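Local coordinates for odorant-binding protein 2a (Homo sapiens, PDB 4RUN) that binds and transports small hydrophobic odorant molecules, favouring aldehydes and large fatty acids, as a secreted monomeric lipocalin, at residues Leu89-Tyr98 and Tyr109-Asn117. The protein carries 2 engineered substitutions. Sequence-based numbering, arbitrary orientation.
Engineered in segment 109-117: N112 (natural residue Lys).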
# COMPACT_ATOMS: atom_id res chain seq x y z
N LEU A 89 -6.38 -8.29 7.77
CA LEU A 89 -5.61 -9.51 7.54
C LEU A 89 -5.85 -10.41 8.76
O LEU A 89 -5.31 -10.17 9.84
CB LEU A 89 -4.13 -9.20 7.37
CG LEU A 89 -3.24 -10.40 7.02
CD1 LEU A 89 -3.69 -11.08 5.72
CD2 LEU A 89 -1.79 -9.95 6.90
N PRO A 90 -6.68 -11.45 8.58
CA PRO A 90 -7.07 -12.29 9.72
C PRO A 90 -5.92 -12.98 10.47
O PRO A 90 -4.92 -13.38 9.87
CB PRO A 90 -7.98 -13.34 9.08
CG PRO A 90 -8.48 -12.71 7.83
CD PRO A 90 -7.32 -11.90 7.33
N GLY A 91 -6.08 -13.10 11.78
CA GLY A 91 -5.10 -13.75 12.64
C GLY A 91 -4.00 -12.83 13.12
O GLY A 91 -3.06 -13.25 13.80
N THR A 92 -4.10 -11.56 12.76
CA THR A 92 -3.12 -10.58 13.18
C THR A 92 -3.82 -9.23 13.25
O THR A 92 -5.04 -9.13 13.01
CB THR A 92 -1.89 -10.54 12.23
OG1 THR A 92 -1.07 -9.42 12.58
CG2 THR A 92 -2.33 -10.41 10.80
N ASP A 93 -3.04 -8.22 13.59
CA ASP A 93 -3.57 -6.88 13.81
C ASP A 93 -3.20 -5.92 12.68
O ASP A 93 -3.19 -4.69 12.87
CB ASP A 93 -3.07 -6.38 15.17
CG ASP A 93 -3.44 -7.34 16.30
OD1 ASP A 93 -4.62 -7.73 16.38
OD2 ASP A 93 -2.54 -7.70 17.09
N ASP A 94 -2.95 -6.47 11.49
CA ASP A 94 -2.60 -5.70 10.32
C ASP A 94 -3.69 -5.80 9.27
O ASP A 94 -4.62 -6.60 9.39
CB ASP A 94 -1.28 -6.18 9.73
CG ASP A 94 -0.09 -5.88 10.61
OD1 ASP A 94 -0.14 -4.94 11.41
OD2 ASP A 94 0.92 -6.58 10.51
N TYR A 95 -3.55 -4.98 8.24
CA TYR A 95 -4.49 -4.92 7.15
C TYR A 95 -3.72 -5.13 5.85
O TYR A 95 -2.50 -5.00 5.83
CB TYR A 95 -5.16 -3.56 7.10
CG TYR A 95 -6.18 -3.28 8.17
CD1 TYR A 95 -5.80 -2.86 9.44
CD2 TYR A 95 -7.53 -3.36 7.89
CE1 TYR A 95 -6.75 -2.55 10.41
CE2 TYR A 95 -8.49 -3.07 8.84
CZ TYR A 95 -8.10 -2.67 10.10
OH TYR A 95 -9.05 -2.38 11.06
N VAL A 96 -4.46 -5.42 4.78
CA VAL A 96 -3.90 -5.44 3.44
C VAL A 96 -4.47 -4.31 2.61
O VAL A 96 -5.66 -4.06 2.63
CB VAL A 96 -4.18 -6.77 2.73
CG1 VAL A 96 -3.73 -6.71 1.28
CG2 VAL A 96 -3.48 -7.89 3.47
N PHE A 97 -3.58 -3.62 1.90
CA PHE A 97 -3.94 -2.51 1.04
C PHE A 97 -3.73 -3.02 -0.37
O PHE A 97 -2.61 -3.16 -0.83
CB PHE A 97 -3.03 -1.33 1.37
CG PHE A 97 -3.22 -0.13 0.50
CD1 PHE A 97 -2.56 -0.04 -0.73
CD2 PHE A 97 -3.97 0.94 0.94
CE1 PHE A 97 -2.69 1.09 -1.52
CE2 PHE A 97 -4.11 2.07 0.16
CZ PHE A 97 -3.47 2.15 -1.07
N TYR A 98 -4.83 -3.31 -1.04
CA TYR A 98 -4.81 -3.93 -2.36
C TYR A 98 -5.23 -2.85 -3.34
O TYR A 98 -6.20 -2.14 -3.08
CB TYR A 98 -5.80 -5.10 -2.36
CG TYR A 98 -5.82 -5.93 -3.62
CD1 TYR A 98 -4.66 -6.53 -4.11
CD2 TYR A 98 -7.02 -6.15 -4.32
CE1 TYR A 98 -4.68 -7.30 -5.27
CE2 TYR A 98 -7.06 -6.92 -5.48
CZ TYR A 98 -5.88 -7.50 -5.96
OH TYR A 98 -5.92 -8.27 -7.10
N TYR A 109 -1.88 -4.69 -10.60
CA TYR A 109 -2.21 -5.10 -9.23
C TYR A 109 -1.02 -4.88 -8.31
O TYR A 109 0.13 -5.03 -8.71
CB TYR A 109 -2.58 -6.58 -9.11
CG TYR A 109 -3.73 -7.07 -9.95
CD1 TYR A 109 -4.83 -6.27 -10.21
CD2 TYR A 109 -3.74 -8.38 -10.44
CE1 TYR A 109 -5.89 -6.75 -10.96
CE2 TYR A 109 -4.79 -8.86 -11.20
CZ TYR A 109 -5.87 -8.04 -11.45
OH TYR A 109 -6.91 -8.51 -12.21
N MET A 110 -1.32 -4.55 -7.06
CA MET A 110 -0.28 -4.26 -6.09
C MET A 110 -0.86 -4.41 -4.69
O MET A 110 -1.97 -3.94 -4.41
CB MET A 110 0.25 -2.85 -6.33
CG MET A 110 1.46 -2.48 -5.49
SD MET A 110 1.95 -0.75 -5.68
CE MET A 110 1.37 -0.35 -7.33
N GLY A 111 -0.12 -5.06 -3.81
CA GLY A 111 -0.58 -5.31 -2.46
C GLY A 111 0.42 -4.81 -1.45
O GLY A 111 1.62 -4.90 -1.65
N ASN A 112 -0.07 -4.27 -0.34
CA ASN A 112 0.80 -3.78 0.71
C ASN A 112 0.30 -4.22 2.06
O ASN A 112 -0.89 -4.08 2.37
CB ASN A 112 0.91 -2.26 0.65
CG ASN A 112 1.37 -1.78 -0.71
OD1 ASN A 112 2.53 -1.93 -1.07
ND2 ASN A 112 0.46 -1.21 -1.48
N LEU A 113 1.20 -4.79 2.85
CA LEU A 113 0.91 -5.14 4.21
C LEU A 113 1.10 -3.89 5.04
O LEU A 113 2.19 -3.32 5.06
CB LEU A 113 1.86 -6.23 4.69
CG LEU A 113 1.65 -6.71 6.13
CD1 LEU A 113 0.27 -7.33 6.28
CD2 LEU A 113 2.72 -7.70 6.51
N VAL A 114 0.05 -3.48 5.74
CA VAL A 114 0.08 -2.24 6.49
C VAL A 114 -0.43 -2.42 7.92
O VAL A 114 -1.32 -3.23 8.18
CB VAL A 114 -0.74 -1.14 5.78
CG1 VAL A 114 -0.07 -0.80 4.46
CG2 VAL A 114 -2.18 -1.58 5.52
N GLY A 115 0.15 -1.67 8.86
CA GLY A 115 -0.28 -1.74 10.25
C GLY A 115 0.02 -0.48 11.03
O GLY A 115 0.79 0.37 10.60
N ARG A 116 -0.60 -0.37 12.18
CA ARG A 116 -0.40 0.78 13.04
C ARG A 116 0.95 0.70 13.72
O ARG A 116 1.63 1.71 13.94
CB ARG A 116 -1.49 0.80 14.09
CG ARG A 116 -2.86 1.01 13.50
CD ARG A 116 -2.99 2.43 13.02
NE ARG A 116 -4.38 2.77 12.75
CZ ARG A 116 -4.76 3.95 12.28
NH1 ARG A 116 -6.04 4.19 12.05
NH2 ARG A 116 -3.85 4.89 12.03
N ASN A 117 1.33 -0.52 14.04
CA ASN A 117 2.53 -0.79 14.76
C ASN A 117 3.59 -1.02 13.72
O ASN A 117 3.34 -1.75 12.77
CB ASN A 117 2.34 -2.06 15.59
CG ASN A 117 3.21 -2.08 16.81
OD1 ASN A 117 3.13 -1.19 17.65
ND2 ASN A 117 4.08 -3.08 16.90
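F97 and N112 form a hydrogen-bonded antiparallel pair and illustrate how a lipocalin hairpin lines up its side chains. The F97 ring and the amide of N112, an engineered residue (lysine in nature), lie side by side and point the same way, their planes 44° apart, with ND2 of N112 3.3 Å from CD1 of F97. In the backbone, F97 N donates to N112 O at 2.8 Å, in the carbonyl plane, and N112 N returns a more bent bond to F97 O. Y95 and V114 repeat the exchange: the bond from Y95 N to V114 O, 2.8 Å, is almost perfectly straight at 179°. On the same face, CG2 of V114, set between its own backbone N and carbonyl carbon, meets CB of Y95 at 3.9 Å.

V96, L113 and Y98 project from the other face. Y98 extends alongside Y109 because its CG is swung away from the backbone N (chi1 -175°), and its OH sits over the centre of the Y109 ring, 3.7 Å above the plane. CD1 of L113 meets CD2 of L89, the two side chains crossing at about a right angle. Just after the type II turn from L89 to T92, at the end of the pair away from the hairpin loop, D94 lays CB against V114 O and OD1 near CA of G115, while OD1 also forms a salt bridge with K17. An alanine in place of D94 would probably leave K17 without this carboxylate partner and open a gap beside G115.

Strands 95-103 and 106-115 thus join the beta-barrel wall between strands 82-88 and 12-21, while L89 and L113 pack against helix 122-134.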